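Local coordinates for zona pellucida sperm-binding protein 1 (Gallus gallus, PDB 6GF6) that probably cross-links egg coat filaments through homodimerisation of its ZP-N1 domain, the part of the protein held in this chain, at residues L87-L92 with V96-E101; C72-K77 with Y81-Q86. The protein carries 2 engineered substitutions. All coordinates share one frame; numbering follows the deposited sequence.

Interaction 1 of 2, residues L87-L92 with V96-E101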
ATOM      1  N   LEU B  87       9.642 -16.032   5.065  1.00 41.74           N
ATOM      2  CA  LEU B  87       8.264 -16.501   5.130  1.00 43.68           C
ATOM      3  C   LEU B  87       8.198 -17.652   6.113  1.00 45.64           C
ATOM      4  O   LEU B  87       8.931 -18.637   5.965  1.00 46.48           O
ATOM      5  CB  LEU B  87       7.757 -16.958   3.765  1.00 46.07           C
ATOM      6  CG  LEU B  87       7.689 -15.911   2.663  1.00 48.13           C
ATOM      7  CD1 LEU B  87       9.054 -15.726   2.062  1.00 51.12           C
ATOM      8  CD2 LEU B  87       6.695 -16.342   1.598  1.00 50.23           C
ATOM      9  N   GLU B  88       7.334 -17.529   7.108  1.00 45.52           N
ATOM     10  CA  GLU B  88       7.127 -18.579   8.094  1.00 46.27           C
ATOM     11  C   GLU B  88       5.744 -19.161   7.857  1.00 46.70           C
ATOM     12  O   GLU B  88       4.733 -18.516   8.155  1.00 47.55           O
ATOM     13  CB  GLU B  88       7.270 -18.043   9.512  1.00 49.84           C
ATOM     14  CG  GLU B  88       8.690 -17.650   9.857  1.00 52.07           C
ATOM     15  CD  GLU B  88       8.887 -17.394  11.332  1.00 55.70           C
ATOM     16  OE1 GLU B  88       7.900 -17.073  12.030  1.00 55.89           O
ATOM     17  OE2 GLU B  88      10.043 -17.506  11.787  1.00 62.04           O
ATOM     18  N   GLU B  89       5.700 -20.357   7.290  1.00 46.89           N
ATOM     19  CA  GLU B  89       4.435 -21.057   7.140  1.00 48.50           C
ATOM     20  C   GLU B  89       4.006 -21.593   8.493  1.00 47.82           C
ATOM     21  O   GLU B  89       4.786 -22.253   9.182  1.00 50.21           O
ATOM     22  CB  GLU B  89       4.567 -22.191   6.124  1.00 52.07           C
ATOM     23  CG  GLU B  89       3.247 -22.871   5.796  1.00 57.13           C
ATOM     24  CD  GLU B  89       3.387 -23.974   4.763  1.00 63.91           C
ATOM     25  OE1 GLU B  89       2.347 -24.499   4.315  1.00 67.54           O
ATOM     26  OE2 GLU B  89       4.532 -24.327   4.411  1.00 65.17           O
ATOM     27  N   MET B  90       2.781 -21.281   8.898  1.00 47.34           N
ATOM     28  CA  MET B  90       2.356 -21.571  10.256  1.00 51.55           C
ATOM     29  C   MET B  90       1.029 -22.311  10.268  1.00 54.54           C
ATOM     30  O   MET B  90       0.117 -22.003   9.494  1.00 55.00           O
ATOM     31  CB  MET B  90       2.259 -20.293  11.085  1.00 57.87           C
ATOM     32  CG  MET B  90       3.626 -19.728  11.429  1.00 63.85           C
ATOM     33  SD  MET B  90       3.541 -18.254  12.432  1.00 73.17           S
ATOM     34  CE  MET B  90       2.647 -18.842  13.870  1.00 73.51           C
ATOM     35  N   LEU B  91       0.949 -23.290  11.164  1.00 48.05           N
ATOM     36  CA  LEU B  91      -0.259 -24.032  11.474  1.00 50.76           C
ATOM     37  C   LEU B  91      -1.164 -23.226  12.397  1.00 50.84           C
ATOM     38  O   LEU B  91      -0.727 -22.293  13.077  1.00 48.93           O
ATOM     39  CB  LEU B  91       0.105 -25.356  12.142  1.00 52.50           C
ATOM     40  CG  LEU B  91       1.154 -26.194  11.407  1.00 53.00           C
ATOM     41  CD1 LEU B  91       1.417 -27.488  12.160  1.00 54.59           C
ATOM     42  CD2 LEU B  91       0.732 -26.483   9.966  1.00 53.70           C
ATOM     43  N   LEU B  92      -2.445 -23.607  12.429  1.00 63.12           N
ATOM     44  CA  LEU B  92      -3.389 -22.907  13.294  1.00 65.86           C
ATOM     45  C   LEU B  92      -3.021 -23.025  14.764  1.00 64.55           C
ATOM     46  O   LEU B  92      -3.506 -22.232  15.575  1.00 67.08           O
ATOM     47  CB  LEU B  92      -4.807 -23.447  13.095  1.00 75.17           C
ATOM     48  CG  LEU B  92      -5.418 -23.339  11.699  1.00 81.83           C
ATOM     49  CD1 LEU B  92      -6.773 -24.019  11.672  1.00 86.83           C
ATOM     50  CD2 LEU B  92      -5.549 -21.874  11.289  1.00 81.30           C
ATOM     51  N   VAL B  96       5.445 -23.187  13.699  1.00 47.17           N
ATOM     52  CA  VAL B  96       6.026 -22.948  12.384  1.00 47.54           C
ATOM     53  C   VAL B  96       6.174 -24.291  11.680  1.00 52.80           C
ATOM     54  O   VAL B  96       6.932 -25.156  12.131  1.00 56.08           O
ATOM     55  CB  VAL B  96       7.384 -22.245  12.503  1.00 43.91           C
ATOM     56  CG1 VAL B  96       7.978 -21.997  11.124  1.00 41.07           C
ATOM     57  CG2 VAL B  96       7.255 -20.956  13.309  1.00 40.26           C
ATOM     58  N   ALA B  97       5.467 -24.461  10.561  1.00 51.27           N
ATOM     59  CA  ALA B  97       5.587 -25.693   9.785  1.00 52.97           C
ATOM     60  C   ALA B  97       6.791 -25.658   8.851  1.00 52.66           C
ATOM     61  O   ALA B  97       7.441 -26.685   8.633  1.00 53.69           O
ATOM     62  CB  ALA B  97       4.307 -25.936   8.980  1.00 55.75           C
ATOM     63  N   ALA B  98       7.097 -24.494   8.284  1.00 51.56           N
ATOM     64  CA  ALA B  98       8.223 -24.376   7.370  1.00 53.13           C
ATOM     65  C   ALA B  98       8.681 -22.929   7.337  1.00 50.15           C
ATOM     66  O   ALA B  98       7.912 -22.005   7.616  1.00 52.60           O
ATOM     67  CB  ALA B  98       7.860 -24.854   5.960  1.00 46.12           C
ATOM     68  N   SER B  99       9.948 -22.744   6.983  1.00 48.62           N
ATOM     69  CA  SER B  99      10.543 -21.421   6.904  1.00 47.63           C
ATOM     70  C   SER B  99      11.261 -21.274   5.571  1.00 49.05           C
ATOM     71  O   SER B  99      12.051 -22.144   5.184  1.00 49.50           O
ATOM     72  CB  SER B  99      11.504 -21.190   8.065  1.00 53.49           C
ATOM     73  OG  SER B  99      12.010 -19.874   8.040  1.00 55.70           O
ATOM     74  N   TYR B 100      10.968 -20.185   4.863  1.00 44.77           N
ATOM     75  CA  TYR B 100      11.566 -19.913   3.569  1.00 46.50           C
ATOM     76  C   TYR B 100      12.189 -18.525   3.582  1.00 44.81           C
ATOM     77  O   TYR B 100      11.687 -17.603   4.230  1.00 40.85           O
ATOM     78  CB  TYR B 100      10.541 -20.015   2.423  1.00 48.73           C
ATOM     79  CG  TYR B 100       9.688 -21.268   2.450  1.00 55.91           C
ATOM     80  CD1 TYR B 100       8.617 -21.389   3.329  1.00 58.29           C
ATOM     81  CD2 TYR B 100       9.958 -22.334   1.599  1.00 60.82           C
ATOM     82  CE1 TYR B 100       7.837 -22.531   3.355  1.00 62.28           C
ATOM     83  CE2 TYR B 100       9.186 -23.481   1.620  1.00 64.74           C
ATOM     84  CZ  TYR B 100       8.126 -23.577   2.502  1.00 66.46           C
ATOM     85  OH  TYR B 100       7.352 -24.719   2.530  1.00 71.57           O
ATOM     86  N   GLU B 101      13.294 -18.390   2.859  1.00 46.58           N
ATOM     87  CA  GLU B 101      13.979 -17.118   2.695  1.00 47.87           C
ATOM     88  C   GLU B 101      13.979 -16.760   1.219  1.00 48.06           C
ATOM     89  O   GLU B 101      14.262 -17.609   0.369  1.00 49.70           O
ATOM     90  CB  GLU B 101      15.412 -17.179   3.214  1.00 53.22           C
ATOM     91  CG  GLU B 101      16.178 -15.892   3.002  1.00 57.03           C
ATOM     92  CD  GLU B 101      17.555 -15.924   3.630  1.00 64.70           C
ATOM     93  OE1 GLU B 101      17.690 -16.470   4.750  1.00 68.39           O
ATOM     94  OE2 GLU B 101      18.501 -15.408   2.997  1.00 68.10           O
TER
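The Tyr100 ring meets Glu89 at its edge: carboxylate oxygen OE2 lies in the ring plane and takes a weak, long hydrogen bond from Tyr100 OH (3.4 Å), the carboxylate and ring planes standing 38° apart. Leu87 O also lies near the ring plane, beside CD1. Both residues belong to a beta hairpin of the immunoglobulin-like ZP-N1 domain, in which strand 80-90 runs antiparallel to strand 96-107. With CG anti to the backbone N (chi1 -174°) and the rest of the chain extended, Glu89 carries its carboxylate past Ala98 CB to the tyrosine hydroxyl. The stronger partners of both groups lie outside the hairpin: Glu89 OE1 forms a salt bridge with Arg29, and Tyr100 OH bonds to the backbone nitrogens of Leu7 and Leu8. Leu87, on the same face, packs on Leu21, Ala23, Val31 and Phe33 in the interior of the domain. The opposite face bears Glu88, Met90, Val96 and Ser99. There Met90 CG approaches Val96 CG2 at 4.3 Å, while Glu88 OE2 pairs with Arg42; Glu88 binds zinc in another structure of this protein but not here. Leu87 N bonds Tyr100 O at 2.7 Å, and Tyr100 N returns a bond to Leu87 O at 2.8 Å. Toward the turn, the pairing slips by one residue: a classic beta bulge sets Ala97 and Ala98 opposite the single Glu89. Beyond it, Leu91 CD2 rests on Ala97 CB at 3.7 Å. At the bulge Glu89 O accepts twice, from Ala97 N at 2.7 Å and weakly from Ala98 N at 3.3 Å.

Interaction 2 of 2, residues C72-K77 with Y81-Q86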
ATOM      1  N   CYS B  72      12.761   0.637   4.162  1.00 39.22           N
ATOM      2  CA  CYS B  72      13.761   0.163   5.105  1.00 44.82           C
ATOM      3  C   CYS B  72      14.348  -1.163   4.670  1.00 43.02           C
ATOM      4  O   CYS B  72      13.622  -2.102   4.326  1.00 43.63           O
ATOM      5  CB  CYS B  72      13.156  -0.027   6.483  1.00 45.27           C
ATOM      6  SG  CYS B  72      12.587   1.443   7.252  1.00 48.84           S
ATOM      7  N   HIS B  73      15.668  -1.255   4.750  1.00 43.34           N
ATOM      8  CA  HIS B  73      16.412  -2.488   4.557  1.00 43.13           C
ATOM      9  C   HIS B  73      16.466  -2.912   3.103  1.00 42.69           C
ATOM     10  O   HIS B  73      16.976  -4.001   2.808  1.00 44.54           O
ATOM     11  CB  HIS B  73      15.826  -3.610   5.415  1.00 41.22           C
ATOM     12  CG  HIS B  73      15.891  -3.297   6.874  1.00 41.25           C
ATOM     13  ND1 HIS B  73      17.076  -2.999   7.513  1.00 42.36           N
ATOM     14  CD2 HIS B  73      14.914  -3.149   7.799  1.00 37.87           C
ATOM     15  CE1 HIS B  73      16.830  -2.719   8.779  1.00 43.16           C
ATOM     16  NE2 HIS B  73      15.528  -2.805   8.980  1.00 42.61           N
ATOM     17  N   VAL B  74      15.946  -2.107   2.184  1.00 38.32           N
ATOM     18  CA  VAL B  74      16.181  -2.331   0.763  1.00 39.94           C
ATOM     19  C   VAL B  74      17.592  -1.846   0.467  1.00 42.14           C
ATOM     20  O   VAL B  74      17.932  -0.690   0.745  1.00 46.45           O
ATOM     21  CB  VAL B  74      15.148  -1.596  -0.104  1.00 36.61           C
ATOM     22  CG1 VAL B  74      15.414  -1.859  -1.565  1.00 38.57           C
ATOM     23  CG2 VAL B  74      13.753  -2.030   0.257  1.00 35.92           C
ATOM     24  N   LEU B  75      18.423  -2.737  -0.060  1.00 44.07           N
ATOM     25  CA  LEU B  75      19.818  -2.444  -0.340  1.00 44.66           C
ATOM     26  C   LEU B  75      20.022  -2.322  -1.842  1.00 45.57           C
ATOM     27  O   LEU B  75      19.239  -2.842  -2.638  1.00 42.63           O
ATOM     28  CB  LEU B  75      20.741  -3.534   0.223  1.00 45.99           C
ATOM     29  CG  LEU B  75      20.636  -3.843   1.725  1.00 48.96           C
ATOM     30  CD1 LEU B  75      21.407  -5.111   2.066  1.00 49.70           C
ATOM     31  CD2 LEU B  75      21.137  -2.679   2.576  1.00 48.26           C
ATOM     32  N   VAL B  76      21.068  -1.594  -2.217  1.00 49.28           N
ATOM     33  CA  VAL B  76      21.509  -1.509  -3.601  1.00 52.64           C
ATOM     34  C   VAL B  76      22.739  -2.397  -3.752  1.00 60.32           C
ATOM     35  O   VAL B  76      23.770  -2.159  -3.110  1.00 60.38           O
ATOM     36  CB  VAL B  76      21.810  -0.058  -4.003  1.00 50.59           C
ATOM     37  CG1 VAL B  76      22.291   0.005  -5.456  1.00 52.77           C
ATOM     38  CG2 VAL B  76      20.575   0.819  -3.765  1.00 44.21           C
ATOM     39  N   LYS B  77      22.627  -3.424  -4.593  1.00 66.94           N
ATOM     40  CA  LYS B  77      23.716  -4.355  -4.857  1.00 76.48           C
ATOM     41  C   LYS B  77      23.757  -4.638  -6.349  1.00 81.61           C
ATOM     42  O   LYS B  77      22.744  -5.029  -6.938  1.00 81.16           O
ATOM     43  CB  LYS B  77      23.550  -5.668  -4.079  1.00 79.95           C
ATOM     44  CG  LYS B  77      23.572  -5.514  -2.564  1.00 81.65           C
ATOM     45  CD  LYS B  77      23.274  -6.837  -1.861  1.00 82.71           C
ATOM     46  CE  LYS B  77      24.389  -7.853  -2.073  1.00 86.15           C
ATOM     47  NZ  LYS B  77      24.218  -9.071  -1.229  1.00 85.65           N
ATOM     48  N   TYR B  81      17.970  -3.205  -6.675  1.00 46.10           N
ATOM     49  CA  TYR B  81      17.364  -3.211  -5.348  1.00 43.49           C
ATOM     50  C   TYR B  81      17.261  -4.637  -4.836  1.00 41.23           C
ATOM     51  O   TYR B  81      16.854  -5.541  -5.572  1.00 40.66           O
ATOM     52  CB  TYR B  81      15.968  -2.595  -5.374  1.00 36.39           C
ATOM     53  CG  TYR B  81      15.910  -1.152  -5.798  1.00 40.23           C
ATOM     54  CD1 TYR B  81      16.393  -0.149  -4.974  1.00 39.47           C
ATOM     55  CD2 TYR B  81      15.358  -0.788  -7.021  1.00 40.52           C
ATOM     56  CE1 TYR B  81      16.333   1.175  -5.357  1.00 40.18           C
ATOM     57  CE2 TYR B  81      15.296   0.529  -7.406  1.00 37.19           C
ATOM     58  CZ  TYR B  81      15.785   1.504  -6.569  1.00 40.29           C
ATOM     59  OH  TYR B  81      15.728   2.819  -6.947  1.00 43.21           O
ATOM     60  N   VAL B  82      17.635  -4.841  -3.574  1.00 40.00           N
ATOM     61  CA  VAL B  82      17.604  -6.160  -2.955  1.00 40.08           C
ATOM     62  C   VAL B  82      16.913  -6.056  -1.600  1.00 41.11           C
ATOM     63  O   VAL B  82      17.300  -5.236  -0.758  1.00 43.28           O
ATOM     64  CB  VAL B  82      19.016  -6.751  -2.804  1.00 39.29           C
ATOM     65  CG1 VAL B  82      18.948  -8.141  -2.175  1.00 39.40           C
ATOM     66  CG2 VAL B  82      19.699  -6.811  -4.165  1.00 42.50           C
ATOM     67  N   LEU B  83      15.913  -6.906  -1.385  1.00 40.02           N
ATOM     68  CA  LEU B  83      15.215  -6.998  -0.110  1.00 38.84           C
ATOM     69  C   LEU B  83      15.050  -8.467   0.224  1.00 39.75           C
ATOM     70  O   LEU B  83      14.489  -9.228  -0.574  1.00 40.92           O
ATOM     71  CB  LEU B  83      13.849  -6.311  -0.167  1.00 35.79           C
ATOM     72  CG  LEU B  83      13.050  -6.320   1.140  1.00 36.59           C
ATOM     73  CD1 LEU B  83      13.745  -5.507   2.214  1.00 34.66           C
ATOM     74  CD2 LEU B  83      11.658  -5.791   0.916  1.00 30.34           C
ATOM     75  N   ARG B  84      15.535  -8.857   1.395  1.00 38.22           N
ATOM     76  CA  ARG B  84      15.456 -10.231   1.865  1.00 39.51           C
ATOM     77  C   ARG B  84      14.316 -10.359   2.863  1.00 37.95           C
ATOM     78  O   ARG B  84      14.205  -9.553   3.794  1.00 41.44           O
ATOM     79  CB  ARG B  84      16.781 -10.663   2.494  1.00 46.58           C
ATOM     80  CG  ARG B  84      17.898 -10.831   1.471  1.00 52.94           C
ATOM     81  CD  ARG B  84      19.237 -11.217   2.087  1.00 59.18           C
ATOM     82  NE  ARG B  84      19.143 -12.365   2.994  1.00 60.39           N
ATOM     83  CZ  ARG B  84      19.401 -12.332   4.300  1.00 61.50           C
ATOM     84  NH1 ARG B  84      19.782 -11.207   4.900  1.00 61.18           N
ATOM     85  NH2 ARG B  84      19.282 -13.439   5.017  1.00 61.77           N
ATOM     86  N   VAL B  85      13.456 -11.347   2.641  1.00 36.01           N
ATOM     87  CA  VAL B  85      12.257 -11.557   3.439  1.00 35.53           C
ATOM     88  C   VAL B  85      12.216 -13.017   3.852  1.00 38.37           C
ATOM     89  O   VAL B  85      12.577 -13.901   3.070  1.00 41.84           O
ATOM     90  CB  VAL B  85      10.975 -11.186   2.663  1.00 35.05           C
ATOM     91  CG1 VAL B  85       9.737 -11.450   3.512  1.00 32.52           C
ATOM     92  CG2 VAL B  85      11.014  -9.730   2.228  1.00 31.11           C
ATOM     93  N   GLN B  86      11.776 -13.269   5.079  1.00 39.95           N
ATOM     94  CA  GLN B  86      11.545 -14.620   5.567  1.00 44.08           C
ATOM     95  C   GLN B  86      10.049 -14.888   5.606  1.00 40.23           C
ATOM     96  O   GLN B  86       9.278 -14.054   6.092  1.00 37.90           O
ATOM     97  CB  GLN B  86      12.155 -14.817   6.956  1.00 54.59           C
ATOM     98  CG  GLN B  86      12.060 -16.247   7.468  1.00 67.16           C
ATOM     99  CD  GLN B  86      12.553 -16.391   8.890  1.00 78.52           C
ATOM    100  OE1 GLN B  86      12.775 -15.402   9.585  1.00 84.08           O
ATOM    101  NE2 GLN B  86      12.716 -17.630   9.336  1.00 85.39           N
TER
HETATM  102  O   HOH W   1      16.846  -7.113   3.130  1.00 38.01           O
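Val74 sets its two methyls against separate neighbours on strand 80-90: CG1 fits against Tyr81 at CB and CD1, both 3.9 Å away, and CG2 meets Leu83 CD1 at 4.0 Å. The contact is a beta hairpin of the immunoglobulin-like domain, joining the short strand 75-76 antiparallel to one end of strand 80-90. The valine fork straddles this pair because CG1 is anti to the backbone N (chi1 -179°) and CG2 anti to the carbonyl carbon. Val74 approaches Tyr81 obliquely but crosses Leu83 at about a right angle. Leu83 CD1 also fills the bend of the segment leading into strand 75-76, reaching His73 O at 3.6 Å, while the leucine packs on Val35, Phe65 and Ala67 in the interior. Diagonally between the strands, Val82 CG2 lies 4.0 Å from CB of the poorly ordered Lys77. Val76 CG2 lies obliquely to the Tyr81 ring, which stacks with Tyr69. Leu75 and Val82 form the hydrogen-bonded pair, and the bond from Leu75 N to Val82 O (2.8 Å) is nearly straight, 174° at the hydrogen. Regular pairing ends at Leu75; further back, Cys72 is tied to Cys51 by a disulfide, and His73, a zinc ligand in another structure of the protein but metal-free here, meets the Phe43 ring with its own. Where the two segments diverge, one water continues the polar link, donating to His73 O (3.1 Å) and accepting from Arg84 N (2.8 Å).

How the interactions relate
Both interactions use strand 80-90 in one antiparallel sheet: interaction 2 pairs its beginning with strand 75-76, and interaction 1 its end with strand 96-107. Their centres lie 21 Å apart. Interaction 1 is a surface contact near the hairpin turn, rich in backbone bonds and carboxylates paired with arginines. Interaction 2, nearer the middle of the domain and partly buried, relies more on branched aliphatic packing, with two direct backbone bonds and a water. The pairing of strands 80-90 and 96-107 continues between them, where Glu101 OE2 forms a salt bridge with Arg84 NH2 at 2.9 Å, and Ser99 OG probably hydrogen-bonds Gln86 NE2 at 2.7 Å.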